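Side-chain contacts in ochratoxinase (Aspergillus niger, PDB 4C65), which removes C-terminal amino acids, preferably aromatic ones, and with zinc as cofactor hydrolyses the mycotoxin ochratoxin A to ochratoxin alpha and L-phenylalanine: residues G158-S163 / L179-G184; Y164-P169 / R189-L194; K201-M206 / K229-E234; V242-H247 / M253-A258. One frame throughout, in Å; residues are numbered along the deposited sequence.

In the fold
The four contacts form a series across the metal-dependent amidohydrolase fold: centres of successive contacts are about 8, 13 and 10 Å apart, and those of contacts 1 and 4 about 21 Å. Contacts 1 and 2 alternate along the chain, their first segments running from helix 157-164 into the loop after it and their second segments lying on strand 179-181 and the following helix 185-198. Contacts 3 and 4 then follow in series, on neighbouring parallel strands 203-206 and 242-246. Contacts 2 and 3 are joined by salt bridges from Arg189 and Arg193 to Glu234. Contacts 1 and 2 touch other subunits extensively, contact 3 slightly through Glu233, contact 4 not at all; the strands of contacts 3 and 4 carry zinc ligands Lys204 and His245.

Contact 1: G158-S163 / L179-G184; sequences GEVLGS and LCIADG
Val160 is the first residue of helix segment 158-163 to meet strand 179-181. Its CG1 lies 4.2 Å from CG1 of Ile181, a loose van der Waals contact. One residue on, Leu161 makes the closer approach: its CG is 4.0 Å from Ile181 CG2, and its CD1 touches the same methyl at an equal distance. The CB of Leu161 does not itself aim at the strand; the outer part of the side chain bends nearer, and the Leu161 and Ile181 side chains cross at about a right angle. On the strand, Ile181 serves both partners by dividing its branches. With chi1 at -50°, CG2 stands anti to the backbone N and faces Leu161, while CG1 lies beside that N and faces Val160. The helical turn that carries both residues is closed by the backbone bond from Gly162 N to Gly158 O, 2.8 Å long. Backbones approach to 6.6 Å between the CA atoms of Leu161 and Ile181, and all three touching residues are buried. Outside the pair, Val160 also packs on Arg197 of a neighbouring subunit and Leu161 on Pro169 of that same subunit, which places this helix at an interface of the octamer. Within the chain, the contact belongs to a beta-alpha-beta unit: strand 142-144 leads to helix 157-164 and then to strand 179-181, which lies parallel to strand 142-144. Ile181 faces helix 157-164, whereas Cys180 between its neighbours turns the other way and packs on helix 185-198.

Contact 2: Y164-P169 / R189-L194; sequences YGVMNP and RRAVRL
Arg190 reaches across to Val166, touching its CB and bonding to its carbonyl oxygen, and its side chain can be followed outward from CB. CG stands anti to the backbone N (chi1 175°), heading for the loop, and lies 4.0 Å from Val166 CB. The bend at chi2 sets CD, 4.0 Å from Val166 O, and the bend at chi3 then turns NE onto that oxygen. NE donates to Val166 O at 3.1 Å, with an N-H...O angle of 159°. The oxygen sits at the edge of the guanidinium, 13° out of its plane, and NE lies in the carbonyl plane, so the bond is well directed for both flat groups. Joined in this way are the loop that leaves helix 157-164 and helix 185-198, which leads into strand 203-206 of the parallel sheet in the twisted TIM barrel. At the tip, both terminal nitrogens pair with carboxylates of a neighbouring subunit: NH2 forms a salt bridge with Glu187 and NH1 with Asp183, both of that same chain. These carboxylates probably help fix the rotation of the guanidinium whose NE grips the loop. Beyond the arginine, Val166 CG1 enters between helix residues, 3.9 Å from Leu194 CD1 and 4.0 Å from Ala191 CA. The Ala191 methyl is almost as near, with CB 4.1 Å from Val166 CG1.

Contact 3: K201-M206 / K229-E234; sequences KVIKVM and KVIVEE
This is an apolar helix-on-strand contact on the outer side of the barrel sheet, made by Ile231 of helix 225-237 against Ile203 and Val205 of strand 203-206. The gamma methyl of Ile231 reaches both: CG2 is 3.7 Å from Val205 CG1 and 4.1 Å from Ile203 CG2. A further touch comes from Ile231 CD1, 3.9 Å from Val205 CG1, as the Ile231 and Val205 side chains run past each other in opposite directions. Ile231 meets Ile203 at a slant, methyl against methyl. At Ile231, chi1 of -71° turns CG2 anti to the backbone N and presents it to the two strand residues, while CG1 carries CD1 on toward Val205. The backbones stay further apart than their side chains, 8.4 Å between the CA atoms of Ile203 and Val232. Strand 203-206, helix 225-237 and strand 242-246 form a beta-alpha-beta crossover, the repeated element of a TIM barrel, with the two strands parallel neighbours. Side chains alternate along the strand: Ile203 and Val205 face the helix, and Lys204, an active-site residue that binds both zinc ions, points away from it. Ile231 also packs on Val188 and Val192 of helix 185-198. Away from the strand, Lys229 NZ and Glu233 OE2 form a salt bridge of 3.2 Å along the helix, weak as a hydrogen bond.

Contact 4: V242-H247 / M253-A258; sequences VSAHVH and MAAIKA
Ala255 of helix 249-258 puts its methyl group against two residues of strand 242-246. Its CB is 3.7 Å from Ala244 CB and 4.0 Å from Val246 CG1. The two alanines have no rotamer to choose: both CB atoms point toward the opposite segment, that of Ala244 almost straight at Ala255 CB, so backbone position alone decides how they meet. Val246 does have a choice, and its chi1 of -72° puts CG1 beside its own backbone N, anti to the carbonyl carbon, and it is this methyl that reaches Ala255. Because Ala244 and Ala255 end at CB, the helix can lie close, with their CA atoms 6.5 Å apart. Between these two helix-facing strand residues, His245 points away from the helix, its CG anti to the backbone N (chi1 166°), and binds the second zinc ion; its ring stacks on that of His149. The elements belong to the beta-alpha-beta unit of strand 242-246, helix 249-258 and strand 262-263, whose Leu263 also packs on Ala244, Val246 and Ala255. Only carbon atoms meet across the two segments, and all three touching residues are buried, so the attraction probably rests on close fit and exclusion of water, with polar chemistry kept to the metal-binding face of the strand.

Contact 1: G158-S163 / L179-G184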
loop_
_atom_site.group_PDB
_atom_site.type_symbol
_atom_site.label_atom_id
_atom_site.label_comp_id
_atom_site.label_asym_id
_atom_site.label_seq_id
_atom_site.Cartn_x
_atom_site.Cartn_y
_atom_site.Cartn_z
ATOM N N GLY A 158 9.977 9.683 -5.083
ATOM C CA GLY A 158 9.075 8.544 -4.860
ATOM C C GLY A 158 8.921 7.639 -6.079
ATOM O O GLY A 158 8.885 6.407 -5.950
ATOM N N GLU A 159 8.895 8.246 -7.261
ATOM C CA GLU A 159 8.844 7.494 -8.512
ATOM C C GLU A 159 10.094 6.662 -8.708
ATOM O O GLU A 159 10.009 5.497 -9.098
ATOM C CB GLU A 159 8.658 8.431 -9.711
ATOM C CG GLU A 159 7.250 9.012 -9.846
ATOM C CD GLU A 159 6.884 10.055 -8.786
ATOM O OE1 GLU A 159 7.776 10.485 -8.020
ATOM O OE2 GLU A 159 5.693 10.493 -8.757
ATOM N N VAL A 160 11.254 7.259 -8.462
ATOM C CA VAL A 160 12.532 6.557 -8.668
ATOM C C VAL A 160 12.733 5.421 -7.649
ATOM O O VAL A 160 13.017 4.312 -8.037
ATOM C CB VAL A 160 13.732 7.513 -8.646
ATOM C CG1 VAL A 160 15.030 6.746 -8.825
ATOM C CG2 VAL A 160 13.566 8.563 -9.740
ATOM N N LEU A 161 12.499 5.684 -6.372
ATOM C CA LEU A 161 12.609 4.646 -5.384
ATOM C C LEU A 161 11.478 3.623 -5.388
ATOM O O LEU A 161 11.695 2.474 -4.993
ATOM C CB LEU A 161 12.776 5.233 -3.997
ATOM C CG LEU A 161 14.245 5.470 -3.649
ATOM C CD1 LEU A 161 14.745 6.814 -4.171
ATOM C CD2 LEU A 161 14.383 5.424 -2.143
ATOM N N GLY A 162 10.297 3.999 -5.872
ATOM C CA GLY A 162 9.230 3.038 -6.110
ATOM C C GLY A 162 9.614 2.063 -7.198
ATOM O O GLY A 162 9.340 0.882 -7.082
ATOM N N SER A 163 10.243 2.564 -8.253
ATOM C CA SER A 163 10.751 1.714 -9.322
ATOM C C SER A 163 11.975 0.869 -8.919
ATOM O O SER A 163 12.022 -0.314 -9.197
ATOM C CB SER A 163 11.117 2.545 -10.544
ATOM O OG SER A 163 9.969 3.032 -11.215
ATOM N N LEU A 179 18.753 -0.190 -12.729
ATOM C CA LEU A 179 19.289 0.487 -11.612
ATOM C C LEU A 179 18.651 0.078 -10.306
ATOM O O LEU A 179 17.491 -0.291 -10.248
ATOM C CB LEU A 179 19.138 1.982 -11.866
ATOM C CG LEU A 179 19.155 2.830 -10.580
ATOM C CD1 LEU A 179 20.621 3.192 -10.302
ATOM C CD2 LEU A 179 18.237 4.061 -10.625
ATOM N N CYS A 180 19.450 0.151 -9.254
ATOM C CA CYS A 180 18.988 -0.219 -7.949
ATOM C C CYS A 180 19.450 0.835 -6.962
ATOM O O CYS A 180 20.647 1.053 -6.800
ATOM C CB CYS A 180 19.519 -1.594 -7.586
ATOM S SG CYS A 180 18.958 -2.173 -5.976
ATOM N N ILE A 181 18.496 1.470 -6.275
ATOM C CA ILE A 181 18.785 2.453 -5.243
ATOM C C ILE A 181 18.681 1.815 -3.866
ATOM O O ILE A 181 17.665 1.198 -3.510
ATOM C CB ILE A 181 17.796 3.637 -5.298
ATOM C CG1 ILE A 181 17.661 4.231 -6.699
ATOM C CG2 ILE A 181 18.112 4.610 -4.192
ATOM C CD1 ILE A 181 18.672 5.192 -7.146
ATOM N N ALA A 182 19.730 1.978 -3.073
ATOM C CA ALA A 182 19.753 1.411 -1.736
ATOM C C ALA A 182 20.526 2.340 -0.813
ATOM O O ALA A 182 21.583 2.847 -1.188
ATOM C CB ALA A 182 20.380 0.010 -1.748
ATOM N N ASP A 183 20.022 2.514 0.404
ATOM C CA ASP A 183 20.651 3.378 1.369
ATOM C C ASP A 183 20.814 2.662 2.704
ATOM O O ASP A 183 19.831 2.252 3.327
ATOM C CB ASP A 183 19.820 4.635 1.574
ATOM C CG ASP A 183 19.703 5.469 0.317
ATOM O OD1 ASP A 183 20.731 5.967 -0.184
ATOM O OD2 ASP A 183 18.574 5.590 -0.202
ATOM N N GLY A 184 22.060 2.548 3.154
ATOM C CA GLY A 184 22.355 1.893 4.416
ATOM C C GLY A 184 22.755 0.440 4.248
ATOM O O GLY A 184 22.438 -0.195 3.250
#

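Contact 2: Y164-P169 / R189-L194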
loop_
_atom_site.group_PDB
_atom_site.type_symbol
_atom_site.label_atom_id
_atom_site.label_comp_id
_atom_site.label_asym_id
_atom_site.label_seq_id
_atom_site.Cartn_x
_atom_site.Cartn_y
_atom_site.Cartn_z
ATOM N N TYR A 164 12.967 1.466 -8.273
ATOM C CA TYR A 164 14.274 0.826 -8.144
ATOM C C TYR A 164 14.748 0.546 -6.746
ATOM O O TYR A 164 15.822 -0.002 -6.572
ATOM C CB TYR A 164 15.311 1.679 -8.855
ATOM C CG TYR A 164 15.035 1.874 -10.320
ATOM C CD1 TYR A 164 14.627 0.828 -11.111
ATOM C CD2 TYR A 164 15.218 3.105 -10.927
ATOM C CE1 TYR A 164 14.404 0.999 -12.475
ATOM C CE2 TYR A 164 14.978 3.300 -12.288
ATOM C CZ TYR A 164 14.586 2.239 -13.059
ATOM O OH TYR A 164 14.340 2.391 -14.400
ATOM N N GLY A 165 13.974 0.938 -5.745
ATOM C CA GLY A 165 14.350 0.734 -4.352
ATOM C C GLY A 165 14.227 -0.724 -3.989
ATOM O O GLY A 165 13.637 -1.506 -4.737
ATOM N N VAL A 166 14.744 -1.075 -2.822
ATOM C CA VAL A 166 14.754 -2.461 -2.355
ATOM C C VAL A 166 13.772 -2.679 -1.207
ATOM O O VAL A 166 13.789 -3.734 -0.569
ATOM C CB VAL A 166 16.171 -2.934 -1.940
ATOM C CG1 VAL A 166 17.151 -2.744 -3.089
ATOM C CG2 VAL A 166 16.669 -2.220 -0.674
ATOM N N MET A 167 12.953 -1.671 -0.930
ATOM C CA MET A 167 11.813 -1.810 -0.018
ATOM C C MET A 167 10.543 -2.016 -0.867
ATOM O O MET A 167 10.570 -1.829 -2.103
ATOM C CB MET A 167 11.652 -0.539 0.836
ATOM C CG MET A 167 11.107 0.685 0.060
ATOM S SD MET A 167 12.270 1.448 -1.134
ATOM C CE MET A 167 13.401 2.246 0.004
ATOM N N ASN A 168 9.445 -2.354 -0.205
ATOM C CA ASN A 168 8.131 -2.446 -0.854
ATOM C C ASN A 168 8.056 -3.379 -2.046
ATOM O O ASN A 168 7.753 -2.954 -3.144
ATOM C CB ASN A 168 7.628 -1.066 -1.264
ATOM C CG ASN A 168 7.436 -0.163 -0.059
ATOM O OD1 ASN A 168 8.018 -0.386 1.017
ATOM N ND2 ASN A 168 6.629 0.882 -0.231
ATOM N N PRO A 169 8.327 -4.653 -1.815
ATOM C CA PRO A 169 8.092 -5.605 -2.854
ATOM C C PRO A 169 6.653 -5.535 -3.382
ATOM O O PRO A 169 5.708 -5.284 -2.631
ATOM C CB PRO A 169 8.395 -6.950 -2.169
ATOM C CG PRO A 169 8.270 -6.697 -0.725
ATOM C CD PRO A 169 8.747 -5.291 -0.564
ATOM N N ARG A 189 22.613 -4.884 1.374
ATOM C CA ARG A 189 22.691 -6.332 1.337
ATOM C C ARG A 189 21.662 -6.859 0.372
ATOM O O ARG A 189 21.979 -7.691 -0.465
ATOM C CB ARG A 189 22.480 -6.958 2.708
ATOM C CG ARG A 189 23.652 -6.784 3.671
ATOM C CD ARG A 189 23.439 -7.675 4.879
ATOM N NE ARG A 189 24.315 -7.318 5.984
ATOM C CZ ARG A 189 25.582 -7.679 6.083
ATOM N NH1 ARG A 189 26.174 -8.367 5.109
ATOM N NH2 ARG A 189 26.266 -7.313 7.164
ATOM N N ARG A 190 20.425 -6.408 0.506
ATOM C CA ARG A 190 19.396 -6.872 -0.416
ATOM C C ARG A 190 19.724 -6.471 -1.852
ATOM O O ARG A 190 19.563 -7.280 -2.774
ATOM C CB ARG A 190 17.998 -6.413 -0.008
ATOM C CG ARG A 190 16.966 -6.806 -1.075
ATOM C CD ARG A 190 15.639 -7.291 -0.528
ATOM N NE ARG A 190 15.046 -6.344 0.395
ATOM C CZ ARG A 190 14.723 -6.600 1.654
ATOM N NH1 ARG A 190 14.933 -7.778 2.210
ATOM N NH2 ARG A 190 14.196 -5.643 2.385
ATOM N N ALA A 191 20.235 -5.257 -2.034
ATOM C CA ALA A 191 20.563 -4.772 -3.350
ATOM C C ALA A 191 21.487 -5.709 -4.089
ATOM O O ALA A 191 21.221 -6.048 -5.244
ATOM C CB ALA A 191 21.175 -3.386 -3.283
ATOM N N VAL A 192 22.580 -6.121 -3.441
ATOM C CA VAL A 192 23.516 -7.050 -4.069
ATOM C C VAL A 192 22.806 -8.385 -4.342
ATOM O O VAL A 192 22.906 -8.943 -5.435
ATOM C CB VAL A 192 24.752 -7.290 -3.194
ATOM C CG1 VAL A 192 25.634 -8.377 -3.807
ATOM C CG2 VAL A 192 25.557 -6.018 -3.045
ATOM N N ARG A 193 22.074 -8.881 -3.343
ATOM C CA ARG A 193 21.411 -10.171 -3.455
ATOM C C ARG A 193 20.386 -10.190 -4.592
ATOM O O ARG A 193 20.269 -11.177 -5.303
ATOM C CB ARG A 193 20.768 -10.535 -2.134
ATOM C CG ARG A 193 21.788 -10.868 -1.063
ATOM C CD ARG A 193 21.194 -10.864 0.342
ATOM N NE ARG A 193 22.258 -11.004 1.341
ATOM C CZ ARG A 193 22.066 -11.186 2.642
ATOM N NH1 ARG A 193 20.860 -11.288 3.139
ATOM N NH2 ARG A 193 23.104 -11.313 3.435
ATOM N N LEU A 194 19.687 -9.086 -4.808
ATOM C CA LEU A 194 18.719 -9.027 -5.893
ATOM C C LEU A 194 19.383 -9.125 -7.270
ATOM O O LEU A 194 18.778 -9.621 -8.222
ATOM C CB LEU A 194 17.910 -7.751 -5.816
ATOM C CG LEU A 194 16.816 -7.665 -4.753
ATOM C CD1 LEU A 194 16.372 -6.222 -4.596
ATOM C CD2 LEU A 194 15.623 -8.524 -5.120
#

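Contact 3: K201-M206 / K229-E234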
loop_
_atom_site.group_PDB
_atom_site.type_symbol
_atom_site.label_atom_id
_atom_site.label_comp_id
_atom_site.label_asym_id
_atom_site.label_seq_id
_atom_site.Cartn_x
_atom_site.Cartn_y
_atom_site.Cartn_z
ATOM N N LYS A 201 26.826 -11.881 -12.723
ATOM C CA LYS A 201 28.151 -12.463 -12.586
ATOM C C LYS A 201 29.184 -11.402 -12.192
ATOM O O LYS A 201 30.363 -11.700 -12.056
ATOM C CB LYS A 201 28.537 -13.168 -13.875
ATOM C CG LYS A 201 27.967 -14.572 -13.926
ATOM C CD LYS A 201 28.102 -15.176 -15.301
ATOM C CE LYS A 201 27.283 -16.487 -15.421
ATOM N NZ LYS A 201 27.964 -17.491 -16.271
ATOM N N VAL A 202 28.733 -10.180 -12.000
ATOM C CA VAL A 202 29.553 -9.159 -11.417
ATOM C C VAL A 202 28.637 -8.225 -10.636
ATOM O O VAL A 202 27.420 -8.233 -10.846
ATOM C CB VAL A 202 30.372 -8.423 -12.498
ATOM C CG1 VAL A 202 29.486 -7.600 -13.423
ATOM C CG2 VAL A 202 31.439 -7.529 -11.851
ATOM N N ILE A 203 29.207 -7.428 -9.728
ATOM C CA ILE A 203 28.441 -6.358 -9.077
ATOM C C ILE A 203 29.022 -5.001 -9.433
ATOM O O ILE A 203 30.235 -4.802 -9.403
ATOM C CB ILE A 203 28.361 -6.541 -7.541
ATOM C CG1 ILE A 203 27.675 -7.853 -7.183
ATOM C CG2 ILE A 203 27.581 -5.385 -6.887
ATOM C CD1 ILE A 203 26.230 -7.958 -7.638
ATOM N N LYS A 204 28.147 -4.056 -9.753
ATOM C CA LYS A 204 28.563 -2.681 -10.087
ATOM C C LYS A 204 28.005 -1.679 -9.090
ATOM O O LYS A 204 26.808 -1.650 -8.850
ATOM C CB LYS A 204 28.096 -2.335 -11.511
ATOM C CG LYS A 204 27.975 -0.865 -11.861
ATOM C CD LYS A 204 29.242 -0.233 -12.380
ATOM C CE LYS A 204 28.694 1.115 -12.949
ATOM N NZ LYS A 204 27.651 1.162 -14.072
ATOM N N VAL A 205 28.879 -0.804 -8.572
ATOM C CA VAL A 205 28.464 0.310 -7.697
ATOM C C VAL A 205 28.847 1.658 -8.292
ATOM O O VAL A 205 29.798 1.753 -9.070
ATOM C CB VAL A 205 29.099 0.266 -6.298
ATOM C CG1 VAL A 205 28.676 -0.985 -5.593
ATOM C CG2 VAL A 205 30.616 0.326 -6.354
ATOM N N MET A 206 28.072 2.686 -7.927
ATOM C CA MET A 206 28.417 4.058 -8.215
ATOM C C MET A 206 29.136 4.534 -6.960
ATOM O O MET A 206 28.550 4.634 -5.894
ATOM C CB MET A 206 27.167 4.875 -8.486
ATOM C CG MET A 206 26.297 4.341 -9.621
ATOM S SD MET A 206 27.157 4.178 -11.200
ATOM C CE MET A 206 25.749 4.130 -12.334
ATOM N N LYS A 229 31.901 -1.711 1.890
ATOM C CA LYS A 229 32.500 -2.928 2.413
ATOM C C LYS A 229 31.488 -4.078 2.406
ATOM O O LYS A 229 31.815 -5.191 2.036
ATOM C CB LYS A 229 33.027 -2.676 3.825
ATOM C CG LYS A 229 33.684 -3.866 4.494
ATOM C CD LYS A 229 34.227 -3.446 5.848
ATOM C CE LYS A 229 34.931 -4.589 6.591
ATOM N NZ LYS A 229 34.120 -5.129 7.745
ATOM N N VAL A 230 30.279 -3.802 2.880
ATOM C CA VAL A 230 29.207 -4.789 2.872
ATOM C C VAL A 230 28.890 -5.250 1.448
ATOM O O VAL A 230 28.838 -6.439 1.179
ATOM C CB VAL A 230 27.951 -4.250 3.593
ATOM C CG1 VAL A 230 26.723 -5.084 3.297
ATOM C CG2 VAL A 230 28.213 -4.203 5.084
ATOM N N ILE A 231 28.753 -4.312 0.525
ATOM C CA ILE A 231 28.574 -4.672 -0.863
ATOM C C ILE A 231 29.666 -5.626 -1.368
ATOM O O ILE A 231 29.363 -6.648 -2.003
ATOM C CB ILE A 231 28.503 -3.436 -1.769
ATOM C CG1 ILE A 231 27.172 -2.723 -1.530
ATOM C CG2 ILE A 231 28.587 -3.841 -3.231
ATOM C CD1 ILE A 231 27.140 -1.307 -2.048
ATOM N N VAL A 232 30.926 -5.301 -1.113
ATOM C CA VAL A 232 32.046 -6.162 -1.525
ATOM C C VAL A 232 31.959 -7.549 -0.872
ATOM O O VAL A 232 32.178 -8.562 -1.532
ATOM C CB VAL A 232 33.412 -5.480 -1.253
ATOM C CG1 VAL A 232 34.568 -6.472 -1.390
ATOM C CG2 VAL A 232 33.601 -4.318 -2.211
ATOM N N GLU A 233 31.631 -7.589 0.417
ATOM C CA GLU A 233 31.490 -8.846 1.161
ATOM C C GLU A 233 30.347 -9.698 0.615
ATOM O O GLU A 233 30.462 -10.917 0.508
ATOM C CB GLU A 233 31.269 -8.570 2.644
ATOM C CG GLU A 233 32.514 -8.083 3.351
ATOM C CD GLU A 233 32.213 -7.464 4.716
ATOM O OE1 GLU A 233 31.010 -7.232 5.014
ATOM O OE2 GLU A 233 33.176 -7.215 5.483
ATOM N N GLU A 234 29.226 -9.052 0.320
ATOM C CA GLU A 234 28.084 -9.748 -0.264
ATOM C C GLU A 234 28.463 -10.353 -1.605
ATOM O O GLU A 234 28.166 -11.508 -1.843
ATOM C CB GLU A 234 26.900 -8.811 -0.443
ATOM C CG GLU A 234 26.183 -8.478 0.849
ATOM C CD GLU A 234 25.579 -9.681 1.505
ATOM O OE1 GLU A 234 25.054 -10.535 0.765
ATOM O OE2 GLU A 234 25.615 -9.764 2.753
#

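Contact 4: V242-H247 / M253-A258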
loop_
_atom_site.group_PDB
_atom_site.type_symbol
_atom_site.label_atom_id
_atom_site.label_comp_id
_atom_site.label_asym_id
_atom_site.label_seq_id
_atom_site.Cartn_x
_atom_site.Cartn_y
_atom_site.Cartn_z
ATOM N N VAL A 242 33.431 -6.672 -7.347
ATOM C CA VAL A 242 32.676 -5.462 -7.518
ATOM C C VAL A 242 33.464 -4.554 -8.416
ATOM O O VAL A 242 34.675 -4.389 -8.264
ATOM C CB VAL A 242 32.421 -4.760 -6.177
ATOM C CG1 VAL A 242 31.804 -3.396 -6.400
ATOM C CG2 VAL A 242 31.552 -5.612 -5.283
ATOM N N SER A 243 32.760 -3.971 -9.366
ATOM C CA SER A 243 33.302 -2.949 -10.211
ATOM C C SER A 243 32.724 -1.640 -9.740
ATOM O O SER A 243 31.510 -1.523 -9.534
ATOM C CB SER A 243 32.888 -3.199 -11.669
ATOM O OG SER A 243 33.283 -2.119 -12.503
ATOM N N ALA A 244 33.584 -0.636 -9.626
ATOM C CA ALA A 244 33.204 0.661 -9.116
ATOM C C ALA A 244 33.409 1.768 -10.149
ATOM O O ALA A 244 34.520 1.964 -10.635
ATOM C CB ALA A 244 34.035 0.968 -7.891
ATOM N N HIS A 245 32.321 2.478 -10.463
ATOM C CA HIS A 245 32.360 3.747 -11.165
ATOM C C HIS A 245 33.031 4.774 -10.267
ATOM O O HIS A 245 32.489 5.144 -9.229
ATOM C CB HIS A 245 30.934 4.152 -11.527
ATOM C CG HIS A 245 30.776 5.570 -11.962
ATOM N ND1 HIS A 245 30.522 5.905 -13.271
ATOM C CD2 HIS A 245 30.735 6.732 -11.263
ATOM C CE1 HIS A 245 30.385 7.216 -13.373
ATOM N NE2 HIS A 245 30.498 7.742 -12.165
ATOM N N VAL A 246 34.222 5.227 -10.656
ATOM C CA VAL A 246 34.973 6.256 -9.901
ATOM C C VAL A 246 35.637 7.308 -10.789
ATOM O O VAL A 246 36.268 6.991 -11.803
ATOM C CB VAL A 246 36.061 5.628 -8.997
ATOM C CG1 VAL A 246 35.431 4.930 -7.808
ATOM C CG2 VAL A 246 36.930 4.651 -9.770
ATOM N N HIS A 247 35.512 8.565 -10.402
ATOM C CA HIS A 247 36.223 9.638 -11.079
ATOM C C HIS A 247 37.191 10.272 -10.093
ATOM O O HIS A 247 38.411 10.070 -10.193
ATOM C CB HIS A 247 35.241 10.677 -11.647
ATOM C CG HIS A 247 34.507 10.208 -12.867
ATOM N ND1 HIS A 247 35.134 9.994 -14.078
ATOM C CD2 HIS A 247 33.208 9.898 -13.065
ATOM C CE1 HIS A 247 34.256 9.563 -14.962
ATOM N NE2 HIS A 247 33.077 9.502 -14.375
ATOM N N MET A 253 39.722 5.967 -3.898
ATOM C CA MET A 253 40.318 5.426 -2.675
ATOM C C MET A 253 39.295 4.681 -1.818
ATOM O O MET A 253 39.613 3.651 -1.240
ATOM C CB MET A 253 40.987 6.532 -1.860
ATOM C CG MET A 253 42.155 7.200 -2.580
ATOM S SD MET A 253 43.518 6.062 -2.888
ATOM C CE MET A 253 44.247 6.088 -1.255
ATOM N N ALA A 254 38.080 5.184 -1.746
ATOM C CA ALA A 254 37.071 4.497 -0.963
ATOM C C ALA A 254 36.746 3.136 -1.593
ATOM O O ALA A 254 36.539 2.150 -0.878
ATOM C CB ALA A 254 35.815 5.347 -0.830
ATOM N N ALA A 255 36.720 3.078 -2.922
ATOM C CA ALA A 255 36.412 1.828 -3.621
ATOM C C ALA A 255 37.531 0.822 -3.384
ATOM O O ALA A 255 37.278 -0.351 -3.177
ATOM C CB ALA A 255 36.216 2.075 -5.094
ATOM N N ILE A 256 38.769 1.287 -3.394
ATOM C CA ILE A 256 39.923 0.409 -3.192
ATOM C C ILE A 256 39.965 -0.147 -1.764
ATOM O O ILE A 256 40.058 -1.352 -1.562
ATOM C CB ILE A 256 41.234 1.163 -3.505
ATOM C CG1 ILE A 256 41.321 1.392 -5.023
ATOM C CG2 ILE A 256 42.446 0.399 -2.969
ATOM C CD1 ILE A 256 42.512 2.229 -5.456
ATOM N N LYS A 257 39.831 0.738 -0.794
ATOM C CA LYS A 257 39.721 0.367 0.610
ATOM C C LYS A 257 38.630 -0.660 0.886
ATOM O O LYS A 257 38.856 -1.592 1.626
ATOM C CB LYS A 257 39.438 1.620 1.405
ATOM C CG LYS A 257 39.707 1.596 2.865
ATOM C CD LYS A 257 39.260 2.918 3.509
ATOM C CE LYS A 257 39.033 2.901 5.029
ATOM N NZ LYS A 257 39.755 1.809 5.740
ATOM N N ALA A 258 37.469 -0.506 0.255
ATOM C CA ALA A 258 36.332 -1.416 0.453
ATOM C C ALA A 258 36.563 -2.816 -0.107
ATOM O O ALA A 258 35.961 -3.770 0.376
ATOM C CB ALA A 258 35.084 -0.836 -0.170
#